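Local atomic coordinates of sulfate adenylyltransferase (PDB entry 4DNX), a protein that catalyses the transfer of the adenylyl group of ATP to sulfate, giving adenosine 5'-phosphosulfate and diphosphate. Residues A[21-25]-A[161-165]; A[24-29]-A[98-102]; A[42-46]-A[264-268]; A[102-106]-A[166-170]. All blocks are in the same frame, centred on the assembly; numbering follows the deposited sequence.

Overall arrangement
Contacts 1 and 2 lie side by side, with centres about 7 Å apart. Both use helix 18-28, lay it on the same mixed sheet and fall within the PUA-like domain. Along the chain, 42-46 of contact 3 lies between 24-29 and 98-102. Contacts 2 and 4 share Arg102, 166-170 follows 161-165, and 264-268 comes last. Contact 3 sits nearest the middle of the chain and joins helix 38-48 to strand 260-266 of the parallel, Rossmann-like sheet. Its centre is about 10 Å from that of contact 4, and Val45 and Gly266 touch residues 166-169. The contacts thus run from helix 18-28 of the PUA-like domain to its junction with the ATP-sulfurylase domain.

Contact 1. Residues A[21-25]-A[161-165]; sequences HHRLS and IQVLN
Leu164 pushes its forked side chain against one side of helix 18-28, where His21, Leu24 and Ser25 receive it. This is the close-packed part of the contact. Methyl CD2 of Leu164 lies 4.0 Å from Leu24 CB and just as far from His21 CD2. The other methyl, CD1, rests 3.7 Å from Ser25 OG. The His21 ring leans toward the strand end because its CG stands anti to the backbone N (chi1 -171°). Its CE1 then comes to 3.0 Å from Leu164 O, approached obliquely to the ring. NE2 is almost as near that oxygen, but the angle is too poor for a hydrogen bond. No hydrogen bond crosses between the two segments, and the packing here is mainly apolar.

The looser side is at Gln162, which is partly exposed. Its extended side chain runs across that of Leu24 at about a right angle, and NE2 meets Leu24 CD1 at 3.5 Å. The nearest atoms of this side chain and a bound MES molecule, probably taken from the crystallisation liquor, are about 4 Å apart. OE1 also has a weak hydrogen bond from Arg98 NH2. On the flank of the helix, Asp172 of the second subunit packs on His21 and accepts a hydrogen bond from His22 NE2. The whole is a helix laid on the end of strand 155-163 in the mixed sheet of the PUA-like domain.

Contact 2. Residues A[24-29]-A[98-102]; sequences LSSEAE and RIALR
Arg98 and Glu27 meet nearly at right angles as chains, yet their charged ends pair side-on. The guanidinium offers NE and NH2, and each takes one carboxylate oxygen. NE reaches Glu27 OE2 at 2.8 Å, and NH2 reaches Glu27 OE1 at 3.1 Å. Both bonds use the syn sides of the oxygens and lie almost in the guanidinium plane. The two planes are still tilted by 32°, so both hydrogens arrive somewhat out of the carboxylate plane. Both chains are extended, with Glu27 CG anti to its backbone N (chi1 -170°), which carries the acid out from the helix to the strand. Leu24 CD2 sits unusually close to NH2, at the guanidinium edge. Arg98 NH1 forms a salt bridge to Asp116 as well. With a leucine in place of this arginine, Glu27 and Asp116 would probably lose the mate they share.

Between the charged pairs, residues 24-28 of the helix run at 94° to strand 98-102 of the PUA-like domain's mixed sheet. Here small residues meet: Ala28 CB is 4.2 Å from Ala100 CB.

At the other end of the strand, Arg102 NH2 makes a second, longer salt bridge of 3.3 Å to Glu29 OE1. It comes from above the carboxylate plane, although the oxygen lies near the guanidinium plane. One water accepts from Arg102 NH2 and donates to Ala28 O. Another accepts from Arg102 NH1 and donates to Glu29 OE1. NH1 is also bonded to Asn109 O, which helps fix the turn of the guanidinium.

Contact 3. Residues A[42-46]-A[264-268]; sequences GNAVM and GYGFD
The Phe267 ring turns its edge to helix 38-48, where two oxygens lie near the ring plane. Asn43 OD1 is 3.4 Å from Phe267 CE1, and Gly42 O is 4.0 Å from CD1. The Asn43 amide is tilted 31° to the ring. Phe52 meets Phe267 edge-to-face. Met46 comes to the ring obliquely, with its CG 3.5 Å from Phe267 CD1. The Tyr265 ring is stacked with His227 and receives the Met46 sulfur at its edge, where SD lies 3.9 Å from CD2.

Met46 therefore serves two rings, and both are Met-aromatic contacts. Its chain is bent at chi2 (-72°) and again at chi3, and the first bend turns SD toward the strand. SD is also 3.5 Å from Gly266 O. Trimming Met46 to an alanine would probably leave a gap beside Phe267 CD1 and the Tyr265 edge, and take both sulfur contacts away. Beside it, Val45 CG1 touches Gly266 O at 4.1 Å, and the backbones come closest where Gly42 faces Phe267.

No hydrogen bond crosses these two segments, and every residue that touches is buried. Phe283 and Leu279 of helix 274-287 add further apolar cover. This is a domain interface: a helix of the PUA-like part is wedged against the C-terminal end of strand 260-266, an outer strand of the parallel Rossmann-like sheet.

Contact 4. Residues A[102-106]-A[166-170]; sequences RDPNV and FSYFQ
Asp103 and Ser167 are brought together by their first torsions. In both, the group beyond CB stands opposite the backbone N (chi1 -161° for Asp103 CG, -172° for Ser167 OG). The Ser167 hydroxyl then donates to the syn lone pair of Asp103 OD2, with OG a short 2.5 Å from that oxygen. Asp103 OD1 closes an Asx turn by accepting from Asn105 N at 3.0 Å, from above the carboxylate plane. A water ties the three residues together. It donates to Asp103 OD1 and to Ser167 OG, each at 2.7 Å, and accepts from Asn105 ND2. That same amide nitrogen also bonds Ser38 OG.

Beside this polar cluster lies an apolar patch. The Tyr168 ring meets Asn105 CB obliquely, with CD1 at 3.7 Å, and the Asn105 amide stands almost square to the ring (89°). Val106 CG2 packs 4.3 Å from Tyr168 CB. The patch closes over Tyr168 N, which is buried and has no partner. The neighbouring Ser167 N is bonded to Asn165 OD1.

The loop after strand 98-102 is thus fastened to Ser167 and Tyr168 of segment 166-170. Gln170, three residues on from Ser167, makes a weak hydrogen bond to Pro174 O of the second subunit. Both oxygens of Asp103 are held by donors, so its carboxylate is probably ionised and fixed in rotation. The Ser167 hydroxyl gives its one proton to Asp103 and takes one from the water.

Contact 1. Residues A[21-25]-A[161-165]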
loop_
_atom_site.group_PDB
_atom_site.type_symbol
_atom_site.label_atom_id
_atom_site.label_comp_id
_atom_site.label_asym_id
_atom_site.label_seq_id
_atom_site.Cartn_x
_atom_site.Cartn_y
_atom_site.Cartn_z
ATOM N N HIS A 21 -5.417 -7.383 16.237
ATOM C CA HIS A 21 -4.668 -6.107 16.211
ATOM C C HIS A 21 -5.155 -5.087 17.242
ATOM O O HIS A 21 -4.340 -4.525 18.029
ATOM C CB HIS A 21 -4.780 -5.518 14.797
ATOM C CG HIS A 21 -3.903 -4.328 14.539
ATOM N ND1 HIS A 21 -3.596 -3.921 13.258
ATOM C CD2 HIS A 21 -3.337 -3.408 15.367
ATOM C CE1 HIS A 21 -2.820 -2.844 13.305
ATOM N NE2 HIS A 21 -2.665 -2.498 14.570
ATOM N N HIS A 22 -6.470 -4.878 17.282
ATOM C CA HIS A 22 -7.062 -3.919 18.237
ATOM C C HIS A 22 -6.833 -4.375 19.671
ATOM O O HIS A 22 -6.495 -3.567 20.538
ATOM C CB HIS A 22 -8.571 -3.717 17.982
ATOM C CG HIS A 22 -8.899 -3.242 16.595
ATOM N ND1 HIS A 22 -10.157 -3.383 16.043
ATOM C CD2 HIS A 22 -8.135 -2.626 15.657
ATOM C CE1 HIS A 22 -10.154 -2.872 14.821
ATOM N NE2 HIS A 22 -8.934 -2.431 14.554
ATOM N N ARG A 23 -6.989 -5.676 19.921
ATOM C CA ARG A 23 -6.764 -6.194 21.283
ATOM C C ARG A 23 -5.307 -6.023 21.748
ATOM O O ARG A 23 -5.063 -5.644 22.925
ATOM C CB ARG A 23 -7.173 -7.660 21.373
ATOM C CG ARG A 23 -8.686 -7.812 21.382
ATOM C CD ARG A 23 -9.153 -9.202 20.956
ATOM N NE ARG A 23 -8.796 -10.218 21.935
ATOM C CZ ARG A 23 -9.591 -10.641 22.915
ATOM N NH1 ARG A 23 -10.808 -10.127 23.067
ATOM N NH2 ARG A 23 -9.158 -11.572 23.754
ATOM N N LEU A 24 -4.367 -6.295 20.837
ATOM C CA LEU A 24 -2.940 -6.162 21.139
ATOM C C LEU A 24 -2.551 -4.695 21.348
ATOM O O LEU A 24 -1.768 -4.363 22.259
ATOM C CB LEU A 24 -2.077 -6.796 20.030
ATOM C CG LEU A 24 -2.072 -8.341 20.078
ATOM C CD1 LEU A 24 -1.342 -8.989 18.867
ATOM C CD2 LEU A 24 -1.448 -8.846 21.376
ATOM N N SER A 25 -3.072 -3.825 20.485
ATOM C CA SER A 25 -2.809 -2.380 20.624
ATOM C C SER A 25 -3.289 -1.891 21.986
ATOM O O SER A 25 -2.597 -1.102 22.664
ATOM C CB SER A 25 -3.546 -1.581 19.548
ATOM O OG SER A 25 -2.880 -1.801 18.346
ATOM N N ILE A 161 7.980 -11.683 18.189
ATOM C CA ILE A 161 7.257 -10.411 18.204
ATOM C C ILE A 161 5.998 -10.488 17.343
ATOM O O ILE A 161 5.902 -11.333 16.444
ATOM C CB ILE A 161 8.163 -9.199 17.728
ATOM C CG1 ILE A 161 8.513 -9.343 16.242
ATOM C CG2 ILE A 161 9.430 -9.059 18.626
ATOM C CD1 ILE A 161 9.341 -8.103 15.711
ATOM N N GLN A 162 5.051 -9.602 17.652
ATOM C CA GLN A 162 3.828 -9.324 16.871
ATOM C C GLN A 162 3.904 -7.844 16.524
ATOM O O GLN A 162 3.918 -6.983 17.421
ATOM C CB GLN A 162 2.580 -9.629 17.705
ATOM C CG GLN A 162 2.478 -11.106 18.071
ATOM C CD GLN A 162 1.473 -11.356 19.211
ATOM O OE1 GLN A 162 1.657 -10.926 20.374
ATOM N NE2 GLN A 162 0.414 -12.033 18.880
ATOM N N VAL A 163 3.915 -7.559 15.224
ATOM C CA VAL A 163 4.112 -6.195 14.685
ATOM C C VAL A 163 2.774 -5.507 14.395
ATOM O O VAL A 163 1.871 -6.123 13.792
ATOM C CB VAL A 163 5.013 -6.231 13.447
ATOM C CG1 VAL A 163 5.165 -4.798 12.890
ATOM C CG2 VAL A 163 6.379 -6.900 13.797
ATOM N N LEU A 164 2.601 -4.272 14.886
ATOM C CA LEU A 164 1.320 -3.571 14.840
ATOM C C LEU A 164 1.225 -2.545 13.712
ATOM O O LEU A 164 0.134 -2.109 13.327
ATOM C CB LEU A 164 1.037 -2.889 16.203
ATOM C CG LEU A 164 0.953 -3.878 17.372
ATOM C CD1 LEU A 164 0.560 -3.078 18.622
ATOM C CD2 LEU A 164 -0.081 -4.976 17.130
ATOM N N ASN A 165 2.376 -2.121 13.218
ATOM C CA ASN A 165 2.411 -1.153 12.092
ATOM C C ASN A 165 3.762 -1.178 11.435
ATOM O O ASN A 165 4.695 -1.903 11.881
ATOM C CB ASN A 165 2.048 0.273 12.547
ATOM C CG ASN A 165 2.972 0.796 13.627
ATOM O OD1 ASN A 165 4.144 1.093 13.366
ATOM N ND2 ASN A 165 2.444 0.895 14.858
#

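Contact 2. Residues A[24-29]-A[98-102]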
loop_
_atom_site.group_PDB
_atom_site.type_symbol
_atom_site.label_atom_id
_atom_site.label_comp_id
_atom_site.label_asym_id
_atom_site.label_seq_id
_atom_site.Cartn_x
_atom_site.Cartn_y
_atom_site.Cartn_z
ATOM N N LEU A 24 -4.367 -6.295 20.837
ATOM C CA LEU A 24 -2.940 -6.162 21.139
ATOM C C LEU A 24 -2.551 -4.695 21.348
ATOM O O LEU A 24 -1.768 -4.363 22.259
ATOM C CB LEU A 24 -2.077 -6.796 20.030
ATOM C CG LEU A 24 -2.072 -8.341 20.078
ATOM C CD1 LEU A 24 -1.342 -8.989 18.867
ATOM C CD2 LEU A 24 -1.448 -8.846 21.376
ATOM N N SER A 25 -3.072 -3.825 20.485
ATOM C CA SER A 25 -2.809 -2.380 20.624
ATOM C C SER A 25 -3.289 -1.891 21.986
ATOM O O SER A 25 -2.597 -1.102 22.664
ATOM C CB SER A 25 -3.546 -1.581 19.548
ATOM O OG SER A 25 -2.880 -1.801 18.346
ATOM N N SER A 26 -4.474 -2.348 22.383
ATOM C CA SER A 26 -5.018 -1.973 23.688
ATOM C C SER A 26 -4.141 -2.476 24.818
ATOM O O SER A 26 -3.834 -1.726 25.762
ATOM C CB SER A 26 -6.434 -2.531 23.851
ATOM O OG SER A 26 -7.348 -1.671 23.218
ATOM N N GLU A 27 -3.740 -3.741 24.725
ATOM C CA GLU A 27 -2.875 -4.376 25.730
ATOM C C GLU A 27 -1.546 -3.652 25.863
ATOM O O GLU A 27 -1.037 -3.488 26.978
ATOM C CB GLU A 27 -2.577 -5.829 25.339
ATOM C CG GLU A 27 -1.890 -6.635 26.436
ATOM C CD GLU A 27 -1.413 -8.025 26.001
ATOM O OE1 GLU A 27 -1.668 -8.433 24.839
ATOM O OE2 GLU A 27 -0.756 -8.718 26.835
ATOM N N ALA A 28 -0.983 -3.273 24.720
ATOM C CA ALA A 28 0.351 -2.684 24.704
ATOM C C ALA A 28 0.423 -1.366 25.475
ATOM O O ALA A 28 1.504 -1.005 25.978
ATOM C CB ALA A 28 0.860 -2.512 23.246
ATOM N N GLU A 29 -0.707 -0.658 25.614
ATOM C CA GLU A 29 -0.692 0.647 26.309
ATOM C C GLU A 29 -0.473 0.514 27.839
ATOM O O GLU A 29 -0.149 1.504 28.522
ATOM C CB GLU A 29 -1.930 1.497 25.957
ATOM C CG GLU A 29 -1.987 1.971 24.465
ATOM C CD GLU A 29 -0.687 2.674 23.927
ATOM O OE1 GLU A 29 0.004 3.390 24.699
ATOM O OE2 GLU A 29 -0.381 2.538 22.714
ATOM N N ARG A 98 6.373 -10.013 28.813
ATOM C CA ARG A 98 5.675 -9.457 27.661
ATOM C C ARG A 98 5.816 -7.931 27.769
ATOM O O ARG A 98 5.529 -7.352 28.844
ATOM C CB ARG A 98 4.217 -9.872 27.737
ATOM C CG ARG A 98 3.377 -9.532 26.565
ATOM C CD ARG A 98 2.225 -10.539 26.588
ATOM N NE ARG A 98 1.241 -10.217 25.583
ATOM C CZ ARG A 98 1.316 -10.613 24.317
ATOM N NH1 ARG A 98 2.331 -11.364 23.909
ATOM N NH2 ARG A 98 0.365 -10.264 23.459
ATOM N N ILE A 99 6.308 -7.308 26.686
ATOM C CA ILE A 99 6.653 -5.886 26.721
ATOM C C ILE A 99 6.244 -5.235 25.405
ATOM O O ILE A 99 5.993 -5.943 24.415
ATOM C CB ILE A 99 8.165 -5.676 26.967
ATOM C CG1 ILE A 99 8.989 -6.174 25.750
ATOM C CG2 ILE A 99 8.580 -6.367 28.282
ATOM C CD1 ILE A 99 10.489 -5.748 25.767
ATOM N N ALA A 100 6.162 -3.908 25.387
ATOM C CA ALA A 100 5.881 -3.147 24.152
ATOM C C ALA A 100 7.200 -2.552 23.671
ATOM O O ALA A 100 7.984 -2.014 24.467
ATOM C CB ALA A 100 4.854 -2.024 24.414
ATOM N N LEU A 101 7.457 -2.681 22.377
ATOM C CA LEU A 101 8.631 -2.039 21.729
ATOM C C LEU A 101 8.145 -0.755 21.048
ATOM O O LEU A 101 7.250 -0.796 20.217
ATOM C CB LEU A 101 9.235 -2.983 20.688
ATOM C CG LEU A 101 9.642 -4.393 21.136
ATOM C CD1 LEU A 101 10.304 -5.140 19.998
ATOM C CD2 LEU A 101 10.537 -4.359 22.418
ATOM N N ARG A 102 8.736 0.392 21.416
ATOM C CA ARG A 102 8.253 1.702 20.970
ATOM C C ARG A 102 9.213 2.232 19.896
ATOM O O ARG A 102 10.391 1.933 19.939
ATOM C CB ARG A 102 8.147 2.650 22.148
ATOM C CG ARG A 102 6.901 2.296 23.041
ATOM C CD ARG A 102 6.744 3.230 24.219
ATOM N NE ARG A 102 5.461 2.976 24.898
ATOM C CZ ARG A 102 4.255 3.466 24.558
ATOM N NH1 ARG A 102 4.064 4.232 23.459
ATOM N NH2 ARG A 102 3.199 3.120 25.290
HETATM O O HOH W 1 3.213 0.713 26.943
HETATM O O HOH W 2 1.537 5.319 22.939
#

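Contact 3. Residues A[42-46]-A[264-268]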
loop_
_atom_site.group_PDB
_atom_site.type_symbol
_atom_site.label_atom_id
_atom_site.label_comp_id
_atom_site.label_asym_id
_atom_site.label_seq_id
_atom_site.Cartn_x
_atom_site.Cartn_y
_atom_site.Cartn_z
ATOM N N GLY A 42 13.784 -1.179 12.329
ATOM C CA GLY A 42 13.794 -1.617 10.919
ATOM C C GLY A 42 13.715 -3.135 10.829
ATOM O O GLY A 42 13.030 -3.696 9.959
ATOM N N ASN A 43 14.417 -3.806 11.731
ATOM C CA ASN A 43 14.399 -5.275 11.795
ATOM C C ASN A 43 12.937 -5.692 12.039
ATOM O O ASN A 43 12.418 -6.653 11.405
ATOM C CB ASN A 43 15.257 -5.782 12.983
ATOM C CG ASN A 43 16.786 -5.722 12.728
ATOM O OD1 ASN A 43 17.235 -5.588 11.599
ATOM N ND2 ASN A 43 17.567 -5.866 13.799
ATOM N N ALA A 44 12.233 -4.973 12.921
ATOM C CA ALA A 44 10.846 -5.339 13.249
ATOM C C ALA A 44 9.892 -5.103 12.096
ATOM O O ALA A 44 8.982 -5.879 11.868
ATOM C CB ALA A 44 10.345 -4.548 14.508
ATOM N N VAL A 45 10.112 -4.007 11.364
ATOM C CA VAL A 45 9.263 -3.708 10.193
ATOM C C VAL A 45 9.476 -4.795 9.126
ATOM O O VAL A 45 8.455 -5.284 8.540
ATOM C CB VAL A 45 9.546 -2.303 9.638
ATOM C CG1 VAL A 45 8.814 -2.113 8.299
ATOM C CG2 VAL A 45 9.038 -1.259 10.590
ATOM N N MET A 46 10.742 -5.195 8.902
ATOM C CA MET A 46 11.069 -6.225 7.878
ATOM C C MET A 46 10.447 -7.574 8.311
ATOM O O MET A 46 9.894 -8.311 7.476
ATOM C CB MET A 46 12.590 -6.366 7.633
ATOM C CG MET A 46 13.223 -5.095 7.004
ATOM S SD MET A 46 12.706 -4.934 5.251
ATOM C CE MET A 46 13.847 -6.023 4.499
ATOM N N GLY A 264 8.526 -0.165 -2.735
ATOM C CA GLY A 264 9.543 0.257 -1.761
ATOM C C GLY A 264 9.483 -0.502 -0.455
ATOM O O GLY A 264 8.460 -1.149 -0.119
ATOM N N TYR A 265 10.573 -0.409 0.310
ATOM C CA TYR A 265 10.612 -1.084 1.590
ATOM C C TYR A 265 11.397 -0.215 2.563
ATOM O O TYR A 265 12.063 0.728 2.163
ATOM C CB TYR A 265 11.276 -2.467 1.444
ATOM C CG TYR A 265 12.763 -2.408 1.162
ATOM C CD1 TYR A 265 13.243 -2.000 -0.073
ATOM C CD2 TYR A 265 13.688 -2.657 2.197
ATOM C CE1 TYR A 265 14.581 -1.927 -0.310
ATOM C CE2 TYR A 265 15.061 -2.568 1.967
ATOM C CZ TYR A 265 15.480 -2.181 0.714
ATOM O OH TYR A 265 16.828 -2.130 0.465
ATOM N N GLY A 266 11.299 -0.566 3.844
ATOM C CA GLY A 266 11.997 0.223 4.888
ATOM C C GLY A 266 12.914 -0.636 5.753
ATOM O O GLY A 266 12.454 -1.589 6.385
ATOM N N PHE A 267 14.208 -0.259 5.784
ATOM C CA PHE A 267 15.236 -1.002 6.526
ATOM C C PHE A 267 16.536 -0.142 6.532
ATOM O O PHE A 267 16.946 0.364 5.481
ATOM C CB PHE A 267 15.546 -2.327 5.808
ATOM C CG PHE A 267 16.599 -3.172 6.498
ATOM C CD1 PHE A 267 16.357 -3.722 7.772
ATOM C CD2 PHE A 267 17.811 -3.423 5.873
ATOM C CE1 PHE A 267 17.338 -4.519 8.393
ATOM C CE2 PHE A 267 18.786 -4.212 6.482
ATOM C CZ PHE A 267 18.528 -4.768 7.767
ATOM N N ASP A 268 17.168 0.037 7.691
ATOM C CA ASP A 268 18.365 0.904 7.715
ATOM C C ASP A 268 19.526 0.190 7.035
ATOM O O ASP A 268 19.821 -0.959 7.345
ATOM C CB ASP A 268 18.739 1.293 9.157
ATOM C CG ASP A 268 17.787 2.331 9.760
ATOM O OD1 ASP A 268 17.012 2.976 9.009
ATOM O OD2 ASP A 268 17.819 2.532 11.004
#

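Contact 4. Residues A[102-106]-A[166-170]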
loop_
_atom_site.group_PDB
_atom_site.type_symbol
_atom_site.label_atom_id
_atom_site.label_comp_id
_atom_site.label_asym_id
_atom_site.label_seq_id
_atom_site.Cartn_x
_atom_site.Cartn_y
_atom_site.Cartn_z
ATOM N N ARG A 102 8.736 0.392 21.416
ATOM C CA ARG A 102 8.253 1.702 20.970
ATOM C C ARG A 102 9.213 2.232 19.896
ATOM O O ARG A 102 10.391 1.933 19.939
ATOM C CB ARG A 102 8.147 2.650 22.148
ATOM C CG ARG A 102 6.901 2.296 23.041
ATOM C CD ARG A 102 6.744 3.230 24.219
ATOM N NE ARG A 102 5.461 2.976 24.898
ATOM C CZ ARG A 102 4.255 3.466 24.558
ATOM N NH1 ARG A 102 4.064 4.232 23.459
ATOM N NH2 ARG A 102 3.199 3.120 25.290
ATOM N N ASP A 103 8.668 2.979 18.938
ATOM C CA ASP A 103 9.361 3.409 17.722
ATOM C C ASP A 103 10.210 4.677 18.013
ATOM O O ASP A 103 9.667 5.703 18.397
ATOM C CB ASP A 103 8.284 3.752 16.671
ATOM C CG ASP A 103 8.817 3.771 15.272
ATOM O OD1 ASP A 103 10.042 4.037 15.044
ATOM O OD2 ASP A 103 7.997 3.477 14.347
ATOM N N PRO A 104 11.516 4.603 17.749
ATOM C CA PRO A 104 12.365 5.796 17.931
ATOM C C PRO A 104 12.188 6.857 16.855
ATOM O O PRO A 104 12.668 8.003 17.037
ATOM C CB PRO A 104 13.787 5.213 17.872
ATOM C CG PRO A 104 13.690 4.076 16.892
ATOM C CD PRO A 104 12.319 3.443 17.334
ATOM N N ASN A 105 11.500 6.515 15.771
ATOM C CA ASN A 105 11.458 7.397 14.579
ATOM C C ASN A 105 10.092 8.037 14.284
ATOM O O ASN A 105 9.827 8.512 13.173
ATOM C CB ASN A 105 11.926 6.632 13.356
ATOM C CG ASN A 105 13.389 6.207 13.447
ATOM O OD1 ASN A 105 14.286 6.975 13.920
ATOM N ND2 ASN A 105 13.643 5.003 12.994
ATOM N N VAL A 106 9.214 7.989 15.271
ATOM C CA VAL A 106 7.899 8.636 15.212
ATOM C C VAL A 106 7.683 9.438 16.475
ATOM O O VAL A 106 7.877 8.910 17.595
ATOM C CB VAL A 106 6.757 7.569 14.990
ATOM C CG1 VAL A 106 5.379 8.277 14.968
ATOM C CG2 VAL A 106 7.021 6.780 13.684
ATOM N N PHE A 166 3.870 -0.425 10.330
ATOM C CA PHE A 166 5.131 -0.362 9.582
ATOM C C PHE A 166 5.807 0.968 9.708
ATOM O O PHE A 166 6.555 1.385 8.791
ATOM C CB PHE A 166 4.855 -0.724 8.121
ATOM C CG PHE A 166 4.276 -2.126 7.971
ATOM C CD1 PHE A 166 5.010 -3.229 8.391
ATOM C CD2 PHE A 166 3.048 -2.350 7.360
ATOM C CE1 PHE A 166 4.516 -4.532 8.270
ATOM C CE2 PHE A 166 2.559 -3.684 7.209
ATOM C CZ PHE A 166 3.285 -4.762 7.658
ATOM N N SER A 167 5.579 1.618 10.842
ATOM C CA SER A 167 6.357 2.839 11.195
ATOM C C SER A 167 6.100 3.979 10.149
ATOM O O SER A 167 5.055 4.023 9.424
ATOM C CB SER A 167 7.838 2.434 11.372
ATOM O OG SER A 167 8.660 3.510 11.896
ATOM N N TYR A 168 7.064 4.900 10.034
ATOM C CA TYR A 168 6.946 6.019 9.152
ATOM C C TYR A 168 7.116 5.593 7.702
ATOM O O TYR A 168 6.761 6.372 6.789
ATOM C CB TYR A 168 7.993 7.105 9.532
ATOM C CG TYR A 168 9.411 6.752 9.175
ATOM C CD1 TYR A 168 10.234 6.061 10.074
ATOM C CD2 TYR A 168 9.948 7.150 7.958
ATOM C CE1 TYR A 168 11.566 5.734 9.740
ATOM C CE2 TYR A 168 11.224 6.808 7.607
ATOM C CZ TYR A 168 12.044 6.151 8.501
ATOM O OH TYR A 168 13.339 5.850 8.149
ATOM N N PHE A 169 7.608 4.375 7.457
ATOM C CA PHE A 169 7.823 3.949 6.063
ATOM C C PHE A 169 6.473 3.885 5.328
ATOM O O PHE A 169 6.383 4.222 4.129
ATOM C CB PHE A 169 8.482 2.567 6.018
ATOM C CG PHE A 169 9.814 2.507 6.736
ATOM C CD1 PHE A 169 10.919 3.238 6.250
ATOM C CD2 PHE A 169 9.964 1.775 7.902
ATOM C CE1 PHE A 169 12.178 3.170 6.890
ATOM C CE2 PHE A 169 11.214 1.711 8.577
ATOM C CZ PHE A 169 12.328 2.414 8.069
ATOM N N GLN A 170 5.439 3.379 6.012
ATOM C CA GLN A 170 4.098 3.386 5.418
ATOM C C GLN A 170 3.413 4.726 5.484
ATOM O O GLN A 170 2.891 5.182 4.457
ATOM C CB GLN A 170 3.153 2.263 5.924
ATOM C CG GLN A 170 1.957 2.101 4.925
ATOM C CD GLN A 170 1.157 0.814 5.113
ATOM O OE1 GLN A 170 0.848 0.447 6.248
ATOM N NE2 GLN A 170 0.779 0.152 3.978
HETATM O O HOH W 3 11.220 3.267 12.695
#